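Genome polyprotein (Rhinovirus C, PDB 6KU8) is the 3C cysteine protease of a rhinovirus, which probably cleaves the viral polyprotein and here holds the inhibitor rupintrivir in its substrate cleft. Local coordinates at residues Ser101-Phe112 against Thr145-Asn156; Val117-Gly126 against Arg137-Thr145. All blocks are in the same frame, centred on the assembly; numbering follows the deposited sequence.

In the fold
After the N-terminal helix 8-17 and the first, six-stranded barrel, the chain enters a second antiparallel sheet at strand 100-107, the first side of contact 1. It turns back along strand 115-130, and contact 2 then closes a short loop when strand 138-141 returns against 117-126. Residues 145-156 next run past the inhibitor and back to strand 100-107, so contact 1 closes the wider loop and contact 2 nests inside it. Thr145 belongs to both. The pairing of strand 100-107 with 115-130, where Leu105 N lies 2.7 Å from Val117 O, joins the two contacts into one sheet, to which 145-156 adds the inhibitor-binding loop.

Contact 1: Ser101-Phe112 against Thr145-Asn156; sequences SNMHLATNVTKF and TKPGQCGGVIAN. With AG7 (4-{2-(4-fluoro-benzyl)-6-methyl-5-[(5-methyl-isoxazole-3-carbonyl)-amino]-4-oxo-heptanoylamino}-5-(2-oxo-pyrrolidin-3-yl)-pentanoic acid ethyl ester), chain B.
In Phe112, CG stands anti to the carbonyl carbon (chi1 -57°), which sends the ring toward Gln149, whose CG lies over one ring face, 3.9 Å from the centroid in a CH-pi contact. The amide NE2 sits above the same ring nearer its rim, while Pro147 O approaches CE1 at the edge, in plane. At the other end Asn156 places its CG between backbone N and carbonyl carbon (chi1 63°), so that ND2 donates a nearly straight bond to Asn102 O at 3.3 Å, from above that carbonyl's plane. Met103 crosses Asn156 at about a right angle, its CE in van der Waals contact with OD1 at 3.5 Å. Asn156 OD1 accepts a hydrogen bond from Asn159 ND2.

Between these ends, strands 103-107 and 153-156 pair antiparallel, with two backbone bonds each for His104 with Ala155 and Ala106 with Val153. Leu105 and Ile154 share the opposite face, their CD1 methyls tightly packed at 3.4 Å.

The loop before the second strand holds Cys150, probably the nucleophile of a Cys-His-Glu triad with His43 and Glu74. Gln149 OE1 braces it from within, accepting the backbone N-H of Lys146 (N to OE1 2.9 Å) from above the amide carbonyl plane; a water braces it from strand 103-107, joining Thr107 OG1 to the carbonyls of Gly148 and Cys150. Gly148 N reaches ester oxygen O23 of the inhibitor. Thr145 OG1 donates to lactam O18 at 2.7 Å, Thr145 O accepts from lactam N17, and His164 NE2 adds a further inhibitor bond, consistent with recognition of the P1 glutamine that the lactam mimics.

Contact 2: Val117-Gly126 against Arg137-Thr145; sequences VEVGTVIPYG and RLLKYNYPT. With AG7 (4-{2-(4-fluoro-benzyl)-6-methyl-5-[(5-methyl-isoxazole-3-carbonyl)-amino]-4-oxo-heptanoylamino}-5-(2-oxo-pyrrolidin-3-yl)-pentanoic acid ethyl ester), chain B.
Val117 and Tyr143 meet from opposite directions, the valine's CG2 coming 3.4 Å from CE1 at the phenolic end of the ring. On the Tyr143 side, CG is anti to the backbone N (chi1 -178°), which swings the ring out toward Val117, and Pro144 CD lies over one of its faces. Val119 is wedged between two tyrosines: its side chain crosses Tyr143 at about a right angle, CB to CB 3.9 Å, and meets Tyr141 obliquely through CG2.

Further along, Val122 runs beside Tyr141, both pointing the same way, whereas it crosses Leu139 almost perpendicularly. That crossing is tight, with Val122 CG1 only 3.3 Å from Leu139 CB. The Tyr141 hydroxyl is hydrogen-bonded to His164, itself a partner of the inhibitor.

The other face carries a second side-by-side pair, Ile123 and Lys140. The lysine chain bends twice beyond CG, first at chi2 (-120°), which keeps NZ close to Ile123 CD1. From there Lys140 NZ donates to Asn142 OD1 at 3.1 Å. Lys140 CB also packs against Tyr125, whose side chain crosses it at a slant.

Backbone bonds join Ile123 and Lys140 in both directions. Leu138 O then accepts Tyr125 N at 2.8 Å and, weakly, Gly126 N, while Leu138 N returns a bond to Gly126 O. Nearer Val119, a water bridges the carbonyls of Val119 and Thr121 to Asn142 N where the strands separate. Tyr125 and Gly126 facing Leu138 form a classic beta bulge, here in a twisted antiparallel pair within the C-terminal sheet of a chymotrypsin-like PA-clan protease.

Contact 1: Ser101-Phe112 against Thr145-Asn156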
loop_
_atom_site.group_PDB
_atom_site.type_symbol
_atom_site.label_atom_id
_atom_site.label_comp_id
_atom_site.label_asym_id
_atom_site.label_seq_id
_atom_site.Cartn_x
_atom_site.Cartn_y
_atom_site.Cartn_z
ATOM N N SER A 101 -11.737 -3.328 12.857
ATOM C CA SER A 101 -12.691 -2.241 13.005
ATOM C C SER A 101 -11.965 -0.897 13.075
ATOM O O SER A 101 -10.768 -0.816 13.385
ATOM C CB SER A 101 -13.576 -2.447 14.250
ATOM O OG SER A 101 -12.803 -2.506 15.430
ATOM N N ASN A 102 -12.699 0.157 12.725
ATOM C CA ASN A 102 -12.244 1.536 12.900
ATOM C C ASN A 102 -10.902 1.787 12.210
ATOM O O ASN A 102 -9.999 2.430 12.756
ATOM C CB ASN A 102 -12.175 1.888 14.390
ATOM C CG ASN A 102 -13.491 1.636 15.108
ATOM O OD1 ASN A 102 -13.622 0.688 15.877
ATOM N ND2 ASN A 102 -14.471 2.485 14.855
ATOM N N MET A 103 -10.786 1.291 10.981
ATOM C CA MET A 103 -9.610 1.527 10.160
ATOM C C MET A 103 -9.686 2.875 9.449
ATOM O O MET A 103 -10.764 3.422 9.196
ATOM C CB MET A 103 -9.446 0.410 9.129
ATOM C CG MET A 103 -8.753 -0.823 9.685
ATOM S SD MET A 103 -7.028 -0.418 10.022
ATOM C CE MET A 103 -6.610 -1.678 11.239
ATOM N N HIS A 104 -8.513 3.394 9.095
ATOM C CA HIS A 104 -8.378 4.644 8.365
ATOM C C HIS A 104 -7.663 4.398 7.041
ATOM O O HIS A 104 -6.858 3.470 6.914
ATOM C CB HIS A 104 -7.588 5.685 9.185
ATOM C CG HIS A 104 -8.336 6.224 10.367
ATOM N ND1 HIS A 104 -8.534 7.575 10.567
ATOM C CD2 HIS A 104 -8.954 5.598 11.398
ATOM C CE1 HIS A 104 -9.233 7.756 11.674
ATOM N NE2 HIS A 104 -9.501 6.573 12.196
ATOM N N LEU A 105 -7.964 5.229 6.051
ATOM C CA LEU A 105 -7.150 5.317 4.844
ATOM C C LEU A 105 -6.368 6.619 4.912
ATOM O O LEU A 105 -6.954 7.683 5.148
ATOM C CB LEU A 105 -8.009 5.267 3.576
ATOM C CG LEU A 105 -7.309 5.551 2.228
ATOM C CD1 LEU A 105 -6.133 4.664 2.066
ATOM C CD2 LEU A 105 -8.271 5.346 1.056
ATOM N N ALA A 106 -5.049 6.536 4.741
ATOM C CA ALA A 106 -4.200 7.721 4.809
ATOM C C ALA A 106 -3.244 7.712 3.630
ATOM O O ALA A 106 -2.664 6.672 3.302
ATOM C CB ALA A 106 -3.418 7.794 6.129
ATOM N N THR A 107 -3.100 8.863 2.989
ATOM C CA THR A 107 -2.157 9.002 1.899
ATOM C C THR A 107 -1.690 10.445 1.867
ATOM O O THR A 107 -2.198 11.304 2.601
ATOM C CB THR A 107 -2.789 8.586 0.568
ATOM O OG1 THR A 107 -1.766 8.438 -0.423
ATOM C CG2 THR A 107 -3.823 9.618 0.129
ATOM N N ASN A 108 -0.704 10.711 1.015
ATOM C CA ASN A 108 -0.234 12.081 0.819
ATOM C C ASN A 108 0.175 12.246 -0.630
ATOM O O ASN A 108 1.238 11.783 -1.041
ATOM C CB ASN A 108 0.929 12.448 1.721
ATOM C CG ASN A 108 1.283 13.904 1.588
ATOM O OD1 ASN A 108 0.387 14.745 1.486
ATOM N ND2 ASN A 108 2.570 14.216 1.532
ATOM N N VAL A 109 -0.644 12.977 -1.374
ATOM C CA VAL A 109 -0.559 12.992 -2.819
ATOM C C VAL A 109 -1.175 14.317 -3.254
ATOM O O VAL A 109 -1.842 14.990 -2.462
ATOM C CB VAL A 109 -1.267 11.707 -3.332
ATOM C CG1 VAL A 109 -2.553 11.941 -4.085
ATOM C CG2 VAL A 109 -0.275 10.741 -3.985
ATOM N N THR A 110 -0.868 14.755 -4.479
ATOM C CA THR A 110 -1.250 16.117 -4.865
ATOM C C THR A 110 -2.760 16.322 -4.758
ATOM O O THR A 110 -3.224 17.373 -4.291
ATOM C CB THR A 110 -0.779 16.443 -6.287
ATOM O OG1 THR A 110 0.635 16.238 -6.397
ATOM C CG2 THR A 110 -1.101 17.912 -6.619
ATOM N N LYS A 111 -3.540 15.330 -5.189
ATOM C CA LYS A 111 -4.998 15.419 -5.131
ATOM C C LYS A 111 -5.527 15.252 -3.718
ATOM O O LYS A 111 -6.608 15.759 -3.401
ATOM C CB LYS A 111 -5.638 14.337 -6.010
ATOM C CG LYS A 111 -5.595 14.607 -7.505
ATOM C CD LYS A 111 -5.485 13.299 -8.279
ATOM C CE LYS A 111 -5.942 13.459 -9.725
ATOM N NZ LYS A 111 -5.479 12.313 -10.552
ATOM N N PHE A 112 -4.804 14.525 -2.870
ATOM C CA PHE A 112 -5.269 14.170 -1.531
ATOM C C PHE A 112 -4.126 14.422 -0.570
ATOM O O PHE A 112 -3.445 13.491 -0.121
ATOM C CB PHE A 112 -5.741 12.720 -1.478
ATOM C CG PHE A 112 -6.814 12.435 -2.458
ATOM C CD1 PHE A 112 -6.540 11.730 -3.620
ATOM C CD2 PHE A 112 -8.098 12.929 -2.241
ATOM C CE1 PHE A 112 -7.549 11.480 -4.540
ATOM C CE2 PHE A 112 -9.108 12.693 -3.154
ATOM C CZ PHE A 112 -8.834 11.975 -4.304
ATOM N N THR A 145 -13.814 5.106 -2.034
ATOM C CA THR A 145 -12.469 5.542 -2.357
ATOM C C THR A 145 -12.407 6.025 -3.806
ATOM O O THR A 145 -13.204 5.622 -4.658
ATOM C CB THR A 145 -11.485 4.394 -2.136
ATOM O OG1 THR A 145 -11.910 3.269 -2.906
ATOM C CG2 THR A 145 -11.445 3.990 -0.646
ATOM N N LYS A 146 -11.415 6.869 -4.087
ATOM C CA LYS A 146 -11.338 7.604 -5.342
ATOM C C LYS A 146 -10.045 7.318 -6.092
ATOM O O LYS A 146 -9.030 6.964 -5.480
ATOM C CB LYS A 146 -11.436 9.114 -5.097
ATOM C CG LYS A 146 -12.783 9.562 -4.553
ATOM C CD LYS A 146 -12.879 11.077 -4.456
ATOM C CE LYS A 146 -14.280 11.506 -4.015
ATOM N NZ LYS A 146 -15.326 11.006 -4.969
ATOM N N PRO A 147 -10.044 7.476 -7.418
ATOM C CA PRO A 147 -8.777 7.425 -8.155
ATOM C C PRO A 147 -7.780 8.402 -7.541
ATOM O O PRO A 147 -8.151 9.487 -7.086
ATOM C CB PRO A 147 -9.173 7.835 -9.579
ATOM C CG PRO A 147 -10.635 7.482 -9.678
ATOM C CD PRO A 147 -11.209 7.680 -8.305
ATOM N N GLY A 148 -6.507 8.002 -7.513
ATOM C CA GLY A 148 -5.456 8.785 -6.905
ATOM C C GLY A 148 -5.140 8.429 -5.461
ATOM O O GLY A 148 -4.128 8.894 -4.933
ATOM N N GLN A 149 -5.961 7.607 -4.814
ATOM C CA GLN A 149 -5.698 7.183 -3.450
ATOM C C GLN A 149 -4.947 5.858 -3.380
ATOM O O GLN A 149 -4.709 5.356 -2.280
ATOM C CB GLN A 149 -7.014 7.093 -2.676
ATOM C CG GLN A 149 -7.701 8.438 -2.554
ATOM C CD GLN A 149 -9.045 8.339 -1.899
ATOM O OE1 GLN A 149 -9.634 7.258 -1.826
ATOM N NE2 GLN A 149 -9.543 9.471 -1.397
ATOM N N CYS A 150 -4.556 5.284 -4.517
ATOM C CA CYS A 150 -3.855 4.012 -4.462
ATOM C C CYS A 150 -2.516 4.160 -3.753
ATOM O O CYS A 150 -1.861 5.208 -3.815
ATOM C CB CYS A 150 -3.658 3.430 -5.857
ATOM S SG CYS A 150 -5.133 2.528 -6.385
ATOM N N GLY A 151 -2.100 3.072 -3.111
ATOM C CA GLY A 151 -0.962 3.066 -2.233
ATOM C C GLY A 151 -1.258 3.585 -0.852
ATOM O O GLY A 151 -0.498 3.292 0.077
ATOM N N GLY A 152 -2.352 4.322 -0.674
ATOM C CA GLY A 152 -2.718 4.797 0.644
ATOM C C GLY A 152 -2.650 3.666 1.649
ATOM O O GLY A 152 -2.968 2.524 1.314
ATOM N N VAL A 153 -2.271 3.965 2.854
ATOM C CA VAL A 153 -2.178 2.993 3.901
ATOM C C VAL A 153 -3.527 2.766 4.602
ATOM O O VAL A 153 -4.208 3.686 4.882
ATOM C CB VAL A 153 -1.143 3.405 4.961
ATOM C CG1 VAL A 153 -0.953 2.301 5.949
ATOM C CG2 VAL A 153 0.188 3.809 4.365
ATOM N N ILE A 154 -3.894 1.519 4.828
ATOM C CA ILE A 154 -5.082 1.184 5.584
ATOM C C ILE A 154 -4.559 0.764 6.959
ATOM O O ILE A 154 -3.936 -0.251 7.074
ATOM C CB ILE A 154 -5.905 0.066 4.954
ATOM C CG1 ILE A 154 -6.330 0.399 3.527
ATOM C CG2 ILE A 154 -7.069 -0.297 5.851
ATOM C CD1 ILE A 154 -7.121 1.628 3.339
ATOM N N ALA A 155 -4.851 1.576 7.961
ATOM C CA ALA A 155 -4.351 1.376 9.305
ATOM C C ALA A 155 -5.018 2.150 10.418
ATOM O O ALA A 155 -5.820 3.005 10.166
ATOM C CB ALA A 155 -2.895 1.765 9.338
ATOM N N ASN A 156 -4.692 1.758 11.643
ATOM C CA ASN A 156 -5.046 2.538 12.827
ATOM C C ASN A 156 -3.941 2.293 13.850
ATOM O O ASN A 156 -2.926 1.674 13.530
ATOM C CB ASN A 156 -6.459 2.188 13.322
ATOM C CG ASN A 156 -6.594 0.733 13.771
ATOM O OD1 ASN A 156 -5.604 0.062 14.054
ATOM N ND2 ASN A 156 -7.829 0.247 13.832
HETATM C C01 AG7 B . -9.620 -0.101 -10.486
HETATM C C02 AG7 B . -8.263 0.030 -11.155
HETATM O O03 AG7 B . -9.897 0.285 -9.387
HETATM C C04 AG7 B . -7.102 0.298 -10.207
HETATM C C05 AG7 B . -5.881 -0.037 -11.045
HETATM C C06 AG7 B . -5.649 -1.556 -11.087
HETATM C C07 AG7 B . -5.617 -2.284 -9.908
HETATM C C08 AG7 B . -5.410 -3.654 -9.941
HETATM C C09 AG7 B . -5.237 -4.310 -11.154
HETATM C C10 AG7 B . -5.270 -3.585 -12.338
HETATM C C11 AG7 B . -5.476 -2.211 -12.306
HETATM N N12 AG7 B . -6.991 2.259 -8.470
HETATM C C13 AG7 B . -7.214 3.696 -8.233
HETATM C C14 AG7 B . -8.184 3.731 -7.064
HETATM C C15 AG7 B . -9.624 3.307 -7.544
HETATM C C16 AG7 B . -10.682 3.714 -6.395
HETATM N N17 AG7 B . -11.776 4.175 -6.979
HETATM O O18 AG7 B . -10.498 3.604 -5.230
HETATM C C19 AG7 B . -6.019 4.628 -7.998
HETATM C C20 AG7 B . -4.784 4.145 -8.774
HETATM C C21 AG7 B . -4.880 5.054 -9.978
HETATM O O22 AG7 B . -4.561 4.598 -11.253
HETATM O O23 AG7 B . -5.278 6.153 -9.797
HETATM C C47 AG7 B . -7.228 1.770 -9.817
HETATM O O48 AG7 B . -7.556 2.554 -10.642
HETATM C C50 AG7 B . -4.775 5.584 -12.217
HETATM C C53 AG7 B . -4.074 5.154 -13.505
HETATM C C57 AG7 B . -10.596 -0.795 -11.418
HETATM N N58 AG7 B . -11.783 -1.099 -10.717
HETATM C C59 AG7 B . -12.470 -2.295 -11.060
HETATM O O60 AG7 B . -12.146 -3.096 -11.880
HETATM C C78 AG7 B . -10.992 0.126 -12.574
HETATM C C81 AG7 B . -11.810 -0.586 -13.659
HETATM F F1 AG7 B . -5.039 -5.664 -11.177
HETATM C C82 AG7 B . -11.772 1.323 -12.018
HETATM C C83 AG7 B . -11.593 4.153 -8.488
HETATM C C84 AG7 B . -10.015 3.955 -8.655
HETATM C C1 AG7 B . -13.701 -2.379 -10.239
HETATM O O HOH W 1 -8.700 -2.437 14.574
HETATM O O HOH W 2 -2.458 7.912 -3.009
#

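Contact 2: Val117-Gly126 against Arg137-Thr145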
loop_
_atom_site.group_PDB
_atom_site.type_symbol
_atom_site.label_atom_id
_atom_site.label_comp_id
_atom_site.label_asym_id
_atom_site.label_seq_id
_atom_site.Cartn_x
_atom_site.Cartn_y
_atom_site.Cartn_z
ATOM N N VAL A 117 -8.898 9.426 6.382
ATOM C CA VAL A 117 -10.343 9.265 6.443
ATOM C C VAL A 117 -10.641 7.919 7.089
ATOM O O VAL A 117 -9.875 6.959 6.944
ATOM C CB VAL A 117 -10.984 9.384 5.036
ATOM C CG1 VAL A 117 -10.532 8.245 4.143
ATOM C CG2 VAL A 117 -12.479 9.422 5.138
ATOM N N GLU A 118 -11.743 7.850 7.832
ATOM C CA GLU A 118 -12.128 6.578 8.437
ATOM C C GLU A 118 -12.877 5.737 7.410
ATOM O O GLU A 118 -13.935 6.146 6.917
ATOM C CB GLU A 118 -12.983 6.786 9.687
ATOM C CG GLU A 118 -13.246 5.448 10.403
ATOM C CD GLU A 118 -13.806 5.612 11.801
ATOM O OE1 GLU A 118 -13.899 6.774 12.275
ATOM O OE2 GLU A 118 -14.146 4.573 12.414
ATOM N N VAL A 119 -12.334 4.566 7.062
ATOM C CA VAL A 119 -13.082 3.680 6.164
ATOM C C VAL A 119 -13.931 2.679 6.930
ATOM O O VAL A 119 -14.743 1.970 6.317
ATOM C CB VAL A 119 -12.156 2.933 5.183
ATOM C CG1 VAL A 119 -11.327 3.941 4.376
ATOM C CG2 VAL A 119 -11.247 1.960 5.933
ATOM N N GLY A 120 -13.783 2.604 8.250
ATOM C CA GLY A 120 -14.617 1.720 9.034
ATOM C C GLY A 120 -14.073 0.311 9.123
ATOM O O GLY A 120 -12.862 0.106 9.260
ATOM N N THR A 121 -14.963 -0.669 9.043
ATOM C CA THR A 121 -14.575 -2.065 9.184
ATOM C C THR A 121 -13.953 -2.576 7.892
ATOM O O THR A 121 -14.416 -2.263 6.788
ATOM C CB THR A 121 -15.785 -2.926 9.558
ATOM O OG1 THR A 121 -16.276 -2.508 10.829
ATOM C CG2 THR A 121 -15.413 -4.406 9.633
ATOM N N VAL A 122 -12.884 -3.348 8.041
ATOM C CA VAL A 122 -12.158 -3.934 6.931
ATOM C C VAL A 122 -12.284 -5.446 7.074
ATOM O O VAL A 122 -11.942 -5.999 8.127
ATOM C CB VAL A 122 -10.687 -3.481 6.931
ATOM C CG1 VAL A 122 -9.865 -4.271 5.931
ATOM C CG2 VAL A 122 -10.571 -1.954 6.721
ATOM N N ILE A 123 -12.762 -6.112 6.028
ATOM C CA ILE A 123 -13.030 -7.548 6.105
ATOM C C ILE A 123 -12.265 -8.302 5.026
ATOM O O ILE A 123 -12.206 -7.849 3.871
ATOM C CB ILE A 123 -14.536 -7.852 5.985
ATOM C CG1 ILE A 123 -15.007 -7.586 4.553
ATOM C CG2 ILE A 123 -15.333 -7.051 7.007
ATOM C CD1 ILE A 123 -16.472 -7.898 4.288
ATOM N N PRO A 124 -11.696 -9.467 5.337
ATOM C CA PRO A 124 -11.097 -10.284 4.280
ATOM C C PRO A 124 -12.159 -10.626 3.252
ATOM O O PRO A 124 -13.282 -10.998 3.592
ATOM C CB PRO A 124 -10.590 -11.529 5.023
ATOM C CG PRO A 124 -10.329 -11.027 6.422
ATOM C CD PRO A 124 -11.481 -10.057 6.671
ATOM N N TYR A 125 -11.807 -10.460 1.986
ATOM C CA TYR A 125 -12.796 -10.579 0.933
ATOM C C TYR A 125 -12.394 -11.532 -0.179
ATOM O O TYR A 125 -13.252 -11.908 -0.984
ATOM C CB TYR A 125 -13.107 -9.190 0.350
ATOM C CG TYR A 125 -14.357 -9.151 -0.511
ATOM C CD1 TYR A 125 -15.624 -9.233 0.058
ATOM C CD2 TYR A 125 -14.264 -9.015 -1.890
ATOM C CE1 TYR A 125 -16.776 -9.190 -0.739
ATOM C CE2 TYR A 125 -15.395 -8.975 -2.690
ATOM C CZ TYR A 125 -16.646 -9.066 -2.112
ATOM O OH TYR A 125 -17.757 -9.020 -2.926
ATOM N N GLY A 126 -11.142 -11.948 -0.250
ATOM C CA GLY A 126 -10.765 -12.940 -1.228
ATOM C C GLY A 126 -10.286 -12.350 -2.534
ATOM O O GLY A 126 -9.622 -11.306 -2.558
ATOM N N ARG A 137 -6.282 -12.070 -2.008
ATOM C CA ARG A 137 -5.964 -11.606 -0.655
ATOM C C ARG A 137 -6.360 -10.149 -0.430
ATOM O O ARG A 137 -5.658 -9.398 0.252
ATOM C CB ARG A 137 -4.482 -11.807 -0.348
ATOM C CG ARG A 137 -4.022 -13.276 -0.460
ATOM C CD ARG A 137 -2.543 -13.430 -0.143
ATOM N NE ARG A 137 -2.139 -14.832 -0.144
ATOM C CZ ARG A 137 -0.882 -15.261 -0.190
ATOM N NH1 ARG A 137 0.123 -14.396 -0.223
ATOM N NH2 ARG A 137 -0.633 -16.569 -0.217
ATOM N N LEU A 138 -7.497 -9.746 -0.990
ATOM C CA LEU A 138 -7.994 -8.387 -0.810
ATOM C C LEU A 138 -8.801 -8.272 0.475
ATOM O O LEU A 138 -9.507 -9.208 0.863
ATOM C CB LEU A 138 -8.863 -7.969 -1.993
ATOM C CG LEU A 138 -8.080 -7.706 -3.276
ATOM C CD1 LEU A 138 -9.072 -7.500 -4.411
ATOM C CD2 LEU A 138 -7.169 -6.491 -3.086
ATOM N N LEU A 139 -8.678 -7.118 1.135
ATOM C CA LEU A 139 -9.564 -6.698 2.212
ATOM C C LEU A 139 -10.498 -5.622 1.647
ATOM O O LEU A 139 -10.070 -4.797 0.835
ATOM C CB LEU A 139 -8.763 -6.155 3.404
ATOM C CG LEU A 139 -7.573 -6.989 3.900
ATOM C CD1 LEU A 139 -6.828 -6.303 5.057
ATOM C CD2 LEU A 139 -8.051 -8.379 4.283
ATOM N N LYS A 140 -11.779 -5.652 2.036
ATOM C CA LYS A 140 -12.757 -4.725 1.474
ATOM C C LYS A 140 -13.303 -3.802 2.555
ATOM O O LYS A 140 -13.483 -4.210 3.707
ATOM C CB LYS A 140 -13.919 -5.469 0.794
ATOM C CG LYS A 140 -14.863 -4.541 -0.011
ATOM C CD LYS A 140 -16.306 -4.551 0.468
ATOM C CE LYS A 140 -16.452 -4.907 1.920
ATOM N NZ LYS A 140 -17.870 -5.210 2.289
ATOM N N TYR A 141 -13.551 -2.538 2.180
ATOM C CA TYR A 141 -14.145 -1.579 3.100
ATOM C C TYR A 141 -15.260 -0.827 2.385
ATOM O O TYR A 141 -15.147 -0.507 1.195
ATOM C CB TYR A 141 -13.092 -0.593 3.685
ATOM C CG TYR A 141 -11.826 -0.467 2.846
ATOM C CD1 TYR A 141 -11.599 0.640 2.041
ATOM C CD2 TYR A 141 -10.866 -1.467 2.862
ATOM C CE1 TYR A 141 -10.440 0.740 1.263
ATOM C CE2 TYR A 141 -9.724 -1.385 2.089
ATOM C CZ TYR A 141 -9.515 -0.282 1.294
ATOM O OH TYR A 141 -8.371 -0.202 0.539
ATOM N N ASN A 142 -16.348 -0.567 3.114
ATOM C CA ASN A 142 -17.506 0.148 2.568
ATOM C C ASN A 142 -17.248 1.651 2.653
ATOM O O ASN A 142 -17.784 2.363 3.500
ATOM C CB ASN A 142 -18.781 -0.239 3.312
ATOM C CG ASN A 142 -19.101 -1.726 3.185
ATOM O OD1 ASN A 142 -18.947 -2.316 2.113
ATOM N ND2 ASN A 142 -19.538 -2.338 4.278
ATOM N N TYR A 143 -16.381 2.127 1.757
ATOM C CA TYR A 143 -16.065 3.538 1.655
ATOM C C TYR A 143 -15.824 3.864 0.186
ATOM O O TYR A 143 -15.164 3.081 -0.509
ATOM C CB TYR A 143 -14.833 3.900 2.494
ATOM C CG TYR A 143 -14.509 5.368 2.461
ATOM C CD1 TYR A 143 -15.029 6.246 3.412
ATOM C CD2 TYR A 143 -13.708 5.886 1.461
ATOM C CE1 TYR A 143 -14.735 7.604 3.366
ATOM C CE2 TYR A 143 -13.420 7.235 1.394
ATOM C CZ TYR A 143 -13.930 8.093 2.346
ATOM O OH TYR A 143 -13.613 9.434 2.265
ATOM N N PRO A 144 -16.350 5.016 -0.326
ATOM C CA PRO A 144 -16.200 5.326 -1.769
ATOM C C PRO A 144 -14.846 5.943 -2.100
ATOM O O PRO A 144 -14.701 7.135 -2.403
ATOM C CB PRO A 144 -17.375 6.283 -2.023
ATOM C CG PRO A 144 -17.596 6.967 -0.691
ATOM C CD PRO A 144 -17.312 5.911 0.347
ATOM N N THR A 145 -13.814 5.106 -2.034
ATOM C CA THR A 145 -12.469 5.542 -2.357
ATOM C C THR A 145 -12.407 6.025 -3.806
ATOM O O THR A 145 -13.204 5.622 -4.658
ATOM C CB THR A 145 -11.485 4.394 -2.136
ATOM O OG1 THR A 145 -11.910 3.269 -2.906
ATOM C CG2 THR A 145 -11.445 3.990 -0.646
HETATM C C01 AG7 B . -9.620 -0.101 -10.486
HETATM C C02 AG7 B . -8.263 0.030 -11.155
HETATM O O03 AG7 B . -9.897 0.285 -9.387
HETATM C C04 AG7 B . -7.102 0.298 -10.207
HETATM C C05 AG7 B . -5.881 -0.037 -11.045
HETATM C C06 AG7 B . -5.649 -1.556 -11.087
HETATM C C07 AG7 B . -5.617 -2.284 -9.908
HETATM C C08 AG7 B . -5.410 -3.654 -9.941
HETATM C C09 AG7 B . -5.237 -4.310 -11.154
HETATM C C10 AG7 B . -5.270 -3.585 -12.338
HETATM C C11 AG7 B . -5.476 -2.211 -12.306
HETATM N N12 AG7 B . -6.991 2.259 -8.470
HETATM C C13 AG7 B . -7.214 3.696 -8.233
HETATM C C14 AG7 B . -8.184 3.731 -7.064
HETATM C C15 AG7 B . -9.624 3.307 -7.544
HETATM C C16 AG7 B . -10.682 3.714 -6.395
HETATM N N17 AG7 B . -11.776 4.175 -6.979
HETATM O O18 AG7 B . -10.498 3.604 -5.230
HETATM C C19 AG7 B . -6.019 4.628 -7.998
HETATM C C20 AG7 B . -4.784 4.145 -8.774
HETATM C C21 AG7 B . -4.880 5.054 -9.978
HETATM O O22 AG7 B . -4.561 4.598 -11.253
HETATM O O23 AG7 B . -5.278 6.153 -9.797
HETATM C C47 AG7 B . -7.228 1.770 -9.817
HETATM O O48 AG7 B . -7.556 2.554 -10.642
HETATM C C50 AG7 B . -4.775 5.584 -12.217
HETATM C C53 AG7 B . -4.074 5.154 -13.505
HETATM C C57 AG7 B . -10.596 -0.795 -11.418
HETATM N N58 AG7 B . -11.783 -1.099 -10.717
HETATM C C59 AG7 B . -12.470 -2.295 -11.060
HETATM O O60 AG7 B . -12.146 -3.096 -11.880
HETATM C C78 AG7 B . -10.992 0.126 -12.574
HETATM C C81 AG7 B . -11.810 -0.586 -13.659
HETATM F F1 AG7 B . -5.039 -5.664 -11.177
HETATM C C82 AG7 B . -11.772 1.323 -12.018
HETATM C C83 AG7 B . -11.593 4.153 -8.488
HETATM C C84 AG7 B . -10.015 3.955 -8.655
HETATM C C1 AG7 B . -13.701 -2.379 -10.239
HETATM O O HOH W 3 -16.125 -0.422 6.012
#